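Local coordinates for protein geranyltranstransferase (Roseobacter denitrificans, PDB 4LLS) that probably condenses isopentenyl diphosphate with allylic diphosphates in a metal-dependent reaction, building the farnesyl or geranylgeranyl diphosphate used for isoprenoid and carotenoid synthesis, at residues H57-G62 against D133-L138; Y97-D102 against M112-P117; D102-M107 against T127-G132. One frame throughout, in Å; residues are numbered along the deposited sequence.

Contact 1: H57-G62 against D133-L138; sequences HATSGG and DALQTL. With IPE (3-methylbut-3-enyl trihydrogen diphosphate), chain C.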
loop_
_atom_site.group_PDB
_atom_site.type_symbol
_atom_site.label_atom_id
_atom_site.label_comp_id
_atom_site.label_asym_id
_atom_site.label_seq_id
_atom_site.Cartn_x
_atom_site.Cartn_y
_atom_site.Cartn_z
ATOM N N HIS A 57 -1.081 16.752 -2.891
ATOM C CA HIS A 57 -2.450 17.267 -2.839
ATOM C C HIS A 57 -3.270 16.474 -1.825
ATOM O O HIS A 57 -4.043 17.015 -1.039
ATOM C CB HIS A 57 -3.063 17.169 -4.222
ATOM C CG HIS A 57 -4.367 17.880 -4.375
ATOM N ND1 HIS A 57 -5.582 17.241 -4.395
ATOM C CD2 HIS A 57 -4.623 19.186 -4.625
ATOM C CE1 HIS A 57 -6.540 18.123 -4.646
ATOM N NE2 HIS A 57 -5.983 19.311 -4.762
ATOM N N ALA A 58 -3.187 15.157 -1.942
ATOM C CA ALA A 58 -3.998 14.247 -1.155
ATOM C C ALA A 58 -3.646 14.206 0.320
ATOM O O ALA A 58 -4.490 13.789 1.160
ATOM C CB ALA A 58 -3.878 12.833 -1.729
ATOM N N THR A 59 -2.422 14.581 0.656
ATOM C CA THR A 59 -1.985 14.584 2.007
ATOM C C THR A 59 -2.038 15.944 2.694
ATOM O O THR A 59 -1.717 16.032 3.868
ATOM C CB THR A 59 -0.563 13.990 2.144
ATOM O OG1 THR A 59 0.363 14.641 1.250
ATOM C CG2 THR A 59 -0.586 12.505 1.885
ATOM N N SER A 60 -2.357 17.002 1.948
ATOM C CA SER A 60 -2.461 18.327 2.498
ATOM C C SER A 60 -3.811 18.459 3.212
ATOM O O SER A 60 -4.818 17.885 2.803
ATOM C CB SER A 60 -2.294 19.365 1.390
ATOM O OG SER A 60 -3.357 19.315 0.488
ATOM N N GLY A 61 -3.803 19.196 4.299
ATOM C CA GLY A 61 -5.016 19.473 5.007
ATOM C C GLY A 61 -5.499 18.279 5.804
ATOM O O GLY A 61 -4.775 17.312 6.014
ATOM N N GLY A 62 -6.727 18.364 6.236
ATOM C CA GLY A 62 -7.266 17.409 7.182
ATOM C C GLY A 62 -7.097 17.836 8.604
ATOM O O GLY A 62 -6.257 18.685 8.930
ATOM N N ASP A 133 -1.833 4.372 -4.511
ATOM C CA ASP A 133 -0.969 3.209 -4.408
ATOM C C ASP A 133 0.352 3.646 -3.737
ATOM O O ASP A 133 0.839 2.986 -2.798
ATOM C CB ASP A 133 -0.712 2.601 -5.788
ATOM C CG ASP A 133 -1.860 1.798 -6.312
ATOM O OD1 ASP A 133 -2.767 1.469 -5.532
ATOM O OD2 ASP A 133 -1.817 1.484 -7.530
ATOM N N ALA A 134 0.950 4.759 -4.215
ATOM C CA ALA A 134 2.243 5.206 -3.744
ATOM C C ALA A 134 2.145 5.723 -2.320
ATOM O O ALA A 134 3.147 5.725 -1.604
ATOM C CB ALA A 134 2.864 6.263 -4.657
ATOM N N LEU A 135 0.985 6.250 -1.940
ATOM C CA LEU A 135 0.783 6.727 -0.572
ATOM C C LEU A 135 0.694 5.578 0.415
ATOM O O LEU A 135 1.209 5.688 1.532
ATOM C CB LEU A 135 -0.441 7.638 -0.474
ATOM C CG LEU A 135 -0.241 9.070 -0.990
ATOM C CD1 LEU A 135 -1.587 9.758 -1.084
ATOM C CD2 LEU A 135 0.726 9.847 -0.118
ATOM N N GLN A 136 0.073 4.484 0.018
ATOM C CA GLN A 136 0.122 3.298 0.837
ATOM C C GLN A 136 1.586 2.889 1.038
ATOM O O GLN A 136 2.043 2.588 2.159
ATOM C CB GLN A 136 -0.730 2.154 0.314
ATOM C CG GLN A 136 -0.535 0.914 1.222
ATOM C CD GLN A 136 -1.300 -0.355 0.940
ATOM O OE1 GLN A 136 -1.106 -1.328 1.658
ATOM N NE2 GLN A 136 -2.128 -0.380 -0.065
ATOM N N THR A 137 2.363 2.868 -0.043
ATOM C CA THR A 137 3.736 2.447 0.039
ATOM C C THR A 137 4.531 3.380 0.969
ATOM O O THR A 137 5.333 2.940 1.808
ATOM C CB THR A 137 4.415 2.415 -1.333
ATOM O OG1 THR A 137 3.513 1.851 -2.291
ATOM C CG2 THR A 137 5.688 1.617 -1.241
ATOM N N LEU A 138 4.228 4.667 0.851
ATOM C CA LEU A 138 4.937 5.680 1.618
ATOM C C LEU A 138 4.654 5.467 3.130
ATOM O O LEU A 138 5.535 5.616 3.974
ATOM C CB LEU A 138 4.489 7.072 1.193
ATOM C CG LEU A 138 5.226 8.194 1.909
ATOM C CD1 LEU A 138 6.694 8.207 1.475
ATOM C CD2 LEU A 138 4.570 9.534 1.588
HETATM C C1 IPE C . -12.855 11.000 6.714
HETATM O O1 IPE C . -11.960 11.071 7.842
HETATM C C2 IPE C . -13.026 9.536 6.324
HETATM C C3 IPE C . -13.600 8.731 7.463
HETATM C C4 IPE C . -12.961 7.675 7.964
HETATM C C5 IPE C . -14.987 9.021 7.947
HETATM P PA IPE C . -11.675 12.478 8.536
HETATM O O1A IPE C . -13.003 13.158 8.898
HETATM O O2A IPE C . -10.753 12.214 9.638
HETATM O O3A IPE C . -10.937 13.325 7.417
HETATM P PB IPE C . -9.738 14.414 7.353
HETATM O O1B IPE C . -10.051 15.276 6.140
HETATM O O2B IPE C . -9.761 15.200 8.633
HETATM O O3B IPE C . -8.498 13.558 7.247
#

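Contact 2: Y97-D102 against M112-P117; sequences YSLVHD and MRRGQP. With CA (calcium ion), chain F; GST (geranyl S-thiolodiphosphate), chain D; IPE (3-methylbut-3-enyl trihydrogen diphosphate), chain C.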
loop_
_atom_site.group_PDB
_atom_site.type_symbol
_atom_site.label_atom_id
_atom_site.label_comp_id
_atom_site.label_asym_id
_atom_site.label_seq_id
_atom_site.Cartn_x
_atom_site.Cartn_y
_atom_site.Cartn_z
ATOM N N TYR A 97 -4.353 7.726 1.398
ATOM C CA TYR A 97 -4.480 6.789 0.270
ATOM C C TYR A 97 -5.901 6.259 0.227
ATOM O O TYR A 97 -6.535 6.203 -0.869
ATOM C CB TYR A 97 -3.453 5.635 0.376
ATOM C CG TYR A 97 -4.028 4.248 0.432
ATOM C CD1 TYR A 97 -4.621 3.660 -0.683
ATOM C CD2 TYR A 97 -3.869 3.458 1.536
ATOM C CE1 TYR A 97 -5.176 2.410 -0.594
ATOM C CE2 TYR A 97 -4.279 2.144 1.575
ATOM C CZ TYR A 97 -4.965 1.620 0.508
ATOM O OH TYR A 97 -5.534 0.365 0.568
ATOM N N SER A 98 -6.444 5.889 1.368
ATOM C CA SER A 98 -7.781 5.295 1.421
ATOM C C SER A 98 -8.822 6.261 0.890
ATOM O O SER A 98 -9.762 5.845 0.217
ATOM C CB SER A 98 -8.131 4.817 2.859
ATOM O OG SER A 98 -8.488 5.919 3.714
ATOM N N LEU A 99 -8.628 7.547 1.125
ATOM C CA LEU A 99 -9.619 8.561 0.688
ATOM C C LEU A 99 -9.480 8.788 -0.821
ATOM O O LEU A 99 -10.493 8.987 -1.512
ATOM C CB LEU A 99 -9.465 9.875 1.428
ATOM C CG LEU A 99 -9.646 9.826 2.953
ATOM C CD1 LEU A 99 -9.480 11.219 3.545
ATOM C CD2 LEU A 99 -10.938 9.165 3.379
ATOM N N VAL A 100 -8.278 8.754 -1.348
ATOM C CA VAL A 100 -8.075 8.947 -2.788
ATOM C C VAL A 100 -8.816 7.838 -3.510
ATOM O O VAL A 100 -9.518 8.071 -4.516
ATOM C CB VAL A 100 -6.602 8.942 -3.169
ATOM C CG1 VAL A 100 -6.448 8.962 -4.674
ATOM C CG2 VAL A 100 -5.907 10.133 -2.561
ATOM N N HIS A 101 -8.627 6.612 -3.070
ATOM C CA HIS A 101 -9.341 5.488 -3.691
ATOM C C HIS A 101 -10.836 5.512 -3.441
ATOM O O HIS A 101 -11.601 5.275 -4.384
ATOM C CB HIS A 101 -8.698 4.142 -3.328
ATOM C CG HIS A 101 -7.378 3.930 -3.998
ATOM N ND1 HIS A 101 -6.701 2.725 -3.963
ATOM C CD2 HIS A 101 -6.668 4.727 -4.818
ATOM C CE1 HIS A 101 -5.598 2.825 -4.660
ATOM N NE2 HIS A 101 -5.540 4.038 -5.182
ATOM N N ASP A 102 -11.283 5.818 -2.228
ATOM C CA ASP A 102 -12.707 5.892 -1.916
ATOM C C ASP A 102 -13.408 6.898 -2.819
ATOM O O ASP A 102 -14.584 6.696 -3.148
ATOM C CB ASP A 102 -12.938 6.264 -0.448
ATOM C CG ASP A 102 -14.426 6.162 -0.021
ATOM O OD1 ASP A 102 -14.988 5.049 -0.071
ATOM O OD2 ASP A 102 -14.945 7.194 0.448
ATOM N N MET A 112 -15.119 16.577 -4.450
ATOM C CA MET A 112 -14.494 17.474 -3.502
ATOM C C MET A 112 -14.139 16.742 -2.209
ATOM O O MET A 112 -14.881 15.867 -1.760
ATOM C CB MET A 112 -15.429 18.649 -3.214
ATOM C CG MET A 112 -14.837 19.715 -2.313
ATOM S SD MET A 112 -15.935 21.145 -2.089
ATOM C CE MET A 112 -17.346 20.380 -1.283
ATOM N N ARG A 113 -12.987 17.095 -1.657
ATOM C CA ARG A 113 -12.474 16.523 -0.399
ATOM C C ARG A 113 -11.608 17.634 0.209
ATOM O O ARG A 113 -10.772 18.220 -0.461
ATOM C CB ARG A 113 -11.650 15.260 -0.743
ATOM C CG ARG A 113 -10.698 14.684 0.311
ATOM C CD ARG A 113 -11.390 13.912 1.398
ATOM N NE ARG A 113 -12.066 12.691 0.947
ATOM C CZ ARG A 113 -13.015 12.111 1.660
ATOM N NH1 ARG A 113 -13.656 11.074 1.178
ATOM N NH2 ARG A 113 -13.251 12.506 2.912
ATOM N N ARG A 114 -11.808 17.898 1.490
ATOM C CA ARG A 114 -11.047 18.923 2.208
ATOM C C ARG A 114 -11.100 20.295 1.507
ATOM O O ARG A 114 -10.126 21.070 1.554
ATOM C CB ARG A 114 -9.592 18.496 2.435
ATOM C CG ARG A 114 -9.474 17.316 3.400
ATOM C CD ARG A 114 -8.113 16.661 3.277
ATOM N NE ARG A 114 -7.945 15.521 4.172
ATOM C CZ ARG A 114 -6.868 14.749 4.175
ATOM N NH1 ARG A 114 -6.807 13.702 4.969
ATOM N NH2 ARG A 114 -5.881 15.011 3.311
ATOM N N GLY A 115 -12.239 20.564 0.882
ATOM C CA GLY A 115 -12.521 21.854 0.241
ATOM C C GLY A 115 -11.892 22.039 -1.118
ATOM O O GLY A 115 -11.929 23.137 -1.680
ATOM N N GLN A 116 -11.280 20.981 -1.642
ATOM C CA GLN A 116 -10.581 21.054 -2.910
ATOM C C GLN A 116 -11.038 19.935 -3.844
ATOM O O GLN A 116 -11.609 18.931 -3.405
ATOM C CB GLN A 116 -9.064 20.926 -2.678
ATOM C CG GLN A 116 -8.462 21.974 -1.750
ATOM C CD GLN A 116 -8.523 23.366 -2.347
ATOM O OE1 GLN A 116 -8.528 23.529 -3.570
ATOM N NE2 GLN A 116 -8.643 24.374 -1.490
ATOM N N PRO A 117 -10.753 20.065 -5.135
ATOM C CA PRO A 117 -11.103 18.969 -6.026
ATOM C C PRO A 117 -10.360 17.713 -5.602
ATOM O O PRO A 117 -9.223 17.793 -5.102
ATOM C CB PRO A 117 -10.579 19.428 -7.389
ATOM C CG PRO A 117 -10.441 20.907 -7.295
ATOM C CD PRO A 117 -10.240 21.251 -5.849
HETATM CA CA CA F . -16.866 8.328 0.880
HETATM P PA GST D . -16.358 10.315 3.721
HETATM O O1A GST D . -15.305 11.272 4.276
HETATM O O2A GST D . -17.789 10.639 4.132
HETATM O O3A GST D . -16.208 10.079 2.222
HETATM O O1B GST D . -15.997 8.921 4.399
HETATM P PB GST D . -16.951 7.656 4.340
HETATM O O2B GST D . -18.100 7.739 5.246
HETATM O O3B GST D . -17.329 7.353 2.851
HETATM S S1 GST D . -15.755 6.246 5.067
HETATM C C1 GST D . -14.467 6.385 3.874
HETATM C C2 GST D . -13.717 5.089 3.670
HETATM C C3 GST D . -12.579 4.814 4.324
HETATM C C10 GST D . -12.039 5.725 5.373
HETATM C C4 GST D . -11.861 3.526 4.103
HETATM C C5 GST D . -11.791 3.266 2.592
HETATM C C6 GST D . -11.068 1.992 2.298
HETATM C C7 GST D . -10.416 1.751 1.140
HETATM C C9 GST D . -10.305 2.674 -0.054
HETATM C C8 GST D . -9.729 0.422 1.095
HETATM C C1 IPE C . -12.855 11.000 6.714
HETATM O O1 IPE C . -11.960 11.071 7.842
HETATM C C2 IPE C . -13.026 9.536 6.324
HETATM C C3 IPE C . -13.600 8.731 7.463
HETATM C C4 IPE C . -12.961 7.675 7.964
HETATM C C5 IPE C . -14.987 9.021 7.947
HETATM P PA IPE C . -11.675 12.478 8.536
HETATM O O1A IPE C . -13.003 13.158 8.898
HETATM O O2A IPE C . -10.753 12.214 9.638
HETATM O O3A IPE C . -10.937 13.325 7.417
HETATM P PB IPE C . -9.738 14.414 7.353
HETATM O O1B IPE C . -10.051 15.276 6.140
HETATM O O2B IPE C . -9.761 15.200 8.633
HETATM O O3B IPE C . -8.498 13.558 7.247
HETATM O O HOH W 1 -19.002 9.368 0.902
HETATM O O HOH W 2 -16.150 9.691 -1.020
#

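Contact 3: D102-M107 against T127-G132; sequences DDLPCM and TAVLAG. With CA (calcium ion), chain F; GST (geranyl S-thiolodiphosphate), chain D; GST (geranyl S-thiolodiphosphate), chain I.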
loop_
_atom_site.group_PDB
_atom_site.type_symbol
_atom_site.label_atom_id
_atom_site.label_comp_id
_atom_site.label_asym_id
_atom_site.label_seq_id
_atom_site.Cartn_x
_atom_site.Cartn_y
_atom_site.Cartn_z
ATOM N N ASP A 102 -11.283 5.818 -2.228
ATOM C CA ASP A 102 -12.707 5.892 -1.916
ATOM C C ASP A 102 -13.408 6.898 -2.819
ATOM O O ASP A 102 -14.584 6.696 -3.148
ATOM C CB ASP A 102 -12.938 6.264 -0.448
ATOM C CG ASP A 102 -14.426 6.162 -0.021
ATOM O OD1 ASP A 102 -14.988 5.049 -0.071
ATOM O OD2 ASP A 102 -14.945 7.194 0.448
ATOM N N ASP A 103 -12.741 7.996 -3.129
ATOM C CA ASP A 103 -13.390 9.090 -3.866
ATOM C C ASP A 103 -13.598 8.709 -5.336
ATOM O O ASP A 103 -14.304 9.420 -6.037
ATOM C CB ASP A 103 -12.610 10.393 -3.732
ATOM C CG ASP A 103 -12.735 11.049 -2.323
ATOM O OD1 ASP A 103 -11.815 11.809 -1.929
ATOM O OD2 ASP A 103 -13.719 10.790 -1.633
ATOM N N LEU A 104 -12.840 7.738 -5.833
ATOM C CA LEU A 104 -12.864 7.343 -7.261
ATOM C C LEU A 104 -14.280 7.190 -7.792
ATOM O O LEU A 104 -15.164 6.654 -7.110
ATOM C CB LEU A 104 -12.085 6.031 -7.499
ATOM C CG LEU A 104 -10.543 6.121 -7.415
ATOM C CD1 LEU A 104 -9.948 4.722 -7.363
ATOM C CD2 LEU A 104 -9.954 6.908 -8.570
ATOM N N PRO A 105 -14.413 7.400 -9.120
ATOM C CA PRO A 105 -15.722 7.148 -9.738
ATOM C C PRO A 105 -16.316 5.749 -9.527
ATOM O O PRO A 105 -17.526 5.598 -9.424
ATOM C CB PRO A 105 -15.445 7.425 -11.226
ATOM C CG PRO A 105 -14.366 8.434 -11.226
ATOM C CD PRO A 105 -13.466 8.019 -10.067
ATOM N N CYS A 106 -15.474 4.720 -9.526
ATOM C CA CYS A 106 -15.939 3.363 -9.364
ATOM C C CYS A 106 -16.315 3.033 -7.922
ATOM O O CYS A 106 -16.782 1.939 -7.620
ATOM C CB CYS A 106 -14.885 2.385 -9.897
ATOM S SG CYS A 106 -13.359 2.260 -8.934
ATOM N N MET A 107 -15.972 3.942 -6.993
ATOM C CA MET A 107 -16.330 3.779 -5.603
ATOM C C MET A 107 -17.364 4.831 -5.212
ATOM O O MET A 107 -18.512 4.779 -5.685
ATOM C CB MET A 107 -15.054 3.862 -4.733
ATOM C CG MET A 107 -13.997 2.860 -5.167
ATOM S SD MET A 107 -13.568 1.669 -3.884
ATOM C CE MET A 107 -12.392 0.659 -4.788
ATOM N N THR A 127 -4.069 8.685 -12.445
ATOM C CA THR A 127 -3.220 9.409 -11.512
ATOM C C THR A 127 -3.715 9.179 -10.073
ATOM O O THR A 127 -2.882 9.000 -9.158
ATOM C CB THR A 127 -3.199 10.910 -11.866
ATOM O OG1 THR A 127 -2.705 11.058 -13.199
ATOM C CG2 THR A 127 -2.320 11.676 -10.942
ATOM N N ALA A 128 -5.030 9.124 -9.870
ATOM C CA ALA A 128 -5.595 8.902 -8.552
ATOM C C ALA A 128 -5.280 7.496 -8.077
ATOM O O ALA A 128 -4.877 7.294 -6.908
ATOM C CB ALA A 128 -7.082 9.185 -8.536
ATOM N N VAL A 129 -5.460 6.494 -8.940
ATOM C CA VAL A 129 -5.126 5.127 -8.564
ATOM C C VAL A 129 -3.662 5.047 -8.141
ATOM O O VAL A 129 -3.346 4.507 -7.048
ATOM C CB VAL A 129 -5.404 4.141 -9.701
ATOM C CG1 VAL A 129 -4.806 2.764 -9.370
ATOM C CG2 VAL A 129 -6.907 4.037 -9.992
ATOM N N LEU A 130 -2.770 5.630 -8.922
ATOM C CA LEU A 130 -1.343 5.473 -8.665
ATOM C C LEU A 130 -0.905 6.293 -7.477
ATOM O O LEU A 130 -0.050 5.851 -6.694
ATOM C CB LEU A 130 -0.488 5.794 -9.921
ATOM C CG LEU A 130 -0.655 4.806 -11.091
ATOM C CD1 LEU A 130 0.117 5.378 -12.269
ATOM C CD2 LEU A 130 -0.152 3.424 -10.753
ATOM N N ALA A 131 -1.462 7.496 -7.305
ATOM C CA ALA A 131 -1.098 8.298 -6.155
ATOM C C ALA A 131 -1.550 7.587 -4.881
ATOM O O ALA A 131 -0.790 7.599 -3.905
ATOM C CB ALA A 131 -1.739 9.694 -6.227
ATOM N N GLY A 132 -2.751 7.008 -4.840
ATOM C CA GLY A 132 -3.176 6.252 -3.683
ATOM C C GLY A 132 -2.253 5.064 -3.446
ATOM O O GLY A 132 -1.858 4.812 -2.321
HETATM CA CA CA F . -16.866 8.328 0.880
HETATM P PA GST D . -16.358 10.315 3.721
HETATM O O1A GST D . -15.305 11.272 4.276
HETATM O O2A GST D . -17.789 10.639 4.132
HETATM O O3A GST D . -16.208 10.079 2.222
HETATM O O1B GST D . -15.997 8.921 4.399
HETATM P PB GST D . -16.951 7.656 4.340
HETATM O O2B GST D . -18.100 7.739 5.246
HETATM O O3B GST D . -17.329 7.353 2.851
HETATM S S1 GST D . -15.755 6.246 5.067
HETATM C C1 GST D . -14.467 6.385 3.874
HETATM C C2 GST D . -13.717 5.089 3.670
HETATM C C3 GST D . -12.579 4.814 4.324
HETATM C C10 GST D . -12.039 5.725 5.373
HETATM C C4 GST D . -11.861 3.526 4.103
HETATM C C5 GST D . -11.791 3.266 2.592
HETATM C C6 GST D . -11.068 1.992 2.298
HETATM C C7 GST D . -10.416 1.751 1.140
HETATM C C9 GST D . -10.305 2.674 -0.054
HETATM C C8 GST D . -9.729 0.422 1.095
HETATM P PA GST I . 2.733 -6.444 -19.382
HETATM O O1A GST I . 3.285 -6.329 -20.809
HETATM O O2A GST I . 1.341 -5.848 -19.199
HETATM O O3A GST I . 2.912 -7.781 -18.726
HETATM O O1B GST I . 3.648 -5.503 -18.541
HETATM P PB GST I . 4.050 -4.095 -19.113
HETATM O O2B GST I . 2.862 -3.301 -19.458
HETATM O O3B GST I . 5.110 -4.238 -20.333
HETATM S S1 GST I . 4.953 -3.380 -17.502
HETATM C C1 GST I . 3.663 -3.858 -16.395
HETATM C C2 GST I . 3.602 -2.875 -15.261
HETATM C C3 GST I . 4.206 -3.127 -14.097
HETATM C C10 GST I . 4.985 -4.391 -13.896
HETATM C C4 GST I . 4.193 -2.085 -13.025
HETATM C C5 GST I . 2.808 -1.435 -12.936
HETATM C C6 GST I . 2.909 -0.422 -11.838
HETATM C C7 GST I . 1.884 0.037 -11.118
HETATM C C9 GST I . 2.246 1.049 -10.074
HETATM C C8 GST I . 0.467 -0.429 -11.248
HETATM O O HOH W 2 -16.150 9.691 -1.020
HETATM O O HOH W 1 -19.002 9.368 0.902
#

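Contact 1: H57-G62 against D133-L138
Leu135 points its forked end at helix 50-59 and divides its two methyls between neighbouring residues there. CD2 meets the methyl CG2 of Thr59 at 3.6 Å, the two side chains crossing obliquely, while CD1 lies 3.9 Å from CB of Ala58. Thr59 CG2 also lies 4.2 Å from CD1, close to both branches of the leucine. CG of Leu135 sits anti to the carbonyl carbon (chi1 -77°), a setting that aims the fork across at helix 50-59. Thr59 turns only its methyl to the leucine; its hydroxyl OG1 is hydrogen-bonded to Met55 O in its own helix. The contact joins two helices of the all-alpha prenyl synthase fold, and helix 81-102 touches both, through Val100 on Ala58 and Tyr97 on Gln136. Helix 125-144 also faces the dimer partner, where Gln136 OE1 is hydrogen-bonded to Thr137 OG1 of the second subunit. Next along the chain from Thr59, Ser60 OG donates to His57 O at 2.8 Å from above the carbonyl plane. The chain then runs to Gly62, whose CA lies 3.6 Å from O2B of the bound isopentenyl diphosphate.

Contact 2: Y97-D102 against M112-P117
Arg113 starts out with CG anti to its own N (chi1 164°) and then bends at the next two torsions, which folds its guanidinium against Leu99. One face of that group has Leu99 CD2 over its centre, and Leu99 CB approaches NE to 3.9 Å, the two side chains crossing at about a right angle. The edge is turned to geranyl S-thiolodiphosphate: NH2 donates to its O1A at 2.8 Å in an almost straight bond (176°), and NH1 to its O3A at 2.9 Å. Arg113 and Arg114 belong to a tiny antiparallel hairpin closed by a type I' turn, which follows the first aspartate-rich motif of this prenyl synthase. With an alanine at Arg113, both these oxygens would probably lose a donor, and Leu99 CD2 the flat group it packs over. Arg114 runs extended from CG to NE and grips the other substrate, NE bonding to O1B of isopentenyl diphosphate at 2.9 Å and NH1 to O3B at 2.8 Å. Leu99 wedges between the two arginines, its CD1 3.9 Å from Arg114 NH1. Asp102 OD2 binds the calcium ion that the thiolodiphosphate O3A also binds, and its OD1 is hydrogen-bonded to Gln175; Arg113 NH1 is near OD2 without bonding to it.

Contact 3: D102-M107 against T127-G132
Leu104 carries the apolar part of this contact, packing the loop of the first aspartate-rich motif, here in its longer DDxxxxD form from Asp102 to Asp108, against helix 125-144. CG of Leu104 stands beside the backbone N (chi1 -73°), which aims the branched end at the helix. Its CD2 rests on CB of Ala128 at 3.7 Å. CD1 reaches CG2 of Val129 at 4.1 Å, the leucine and valine crossing at about a right angle. At the far end of the segment Met107 packs against Leu130 of the second subunit, so this loop also lies at the dimer interface. Of backbone bonds, Met107 N to Leu104 O, at 2.8 Å, closes a type I turn that carries the loop on toward Asp108, the second protein ligand of the calcium ion. Polar interactions occupy the metal side of the loop. There Asp103 acts from the second shell: its OD2 accepts a 2.7 Å bond from water 2, which is itself 2.5 Å from the calcium ion, and the same oxygen forms a salt bridge with Arg113. The remaining contact is with a ligand. On helix 125-144, Leu130 meets the geranyl tail of the thiolodiphosphate whose polar end is held by the second subunit, its CD2 3.4 Å from C9 of that geranyl ligand.

How the contacts relate
Contacts 2 and 3 share Asp102 and lie with their centres about 9 Å apart; Arg113 NH1 of contact 2 and Asp103 OD2 of contact 3 form a salt bridge of 2.8 Å, so the diphosphate-binding arginine and the water-holding aspartate are tied directly. His101 NE2 approaches Val129 O at 2.9 Å, a probable hydrogen bond from helix 81-102 to helix 125-144. Contact 1, about 10 Å from contact 2 between centres, borders it at the isopentenyl diphosphate, which both touch, through Gly62 and Arg114; a weak hydrogen bond links Ser60 O to Arg114 NH2. Contacts 1 and 3 use adjoining segments of helix 125-144, with centres about 12 Å apart.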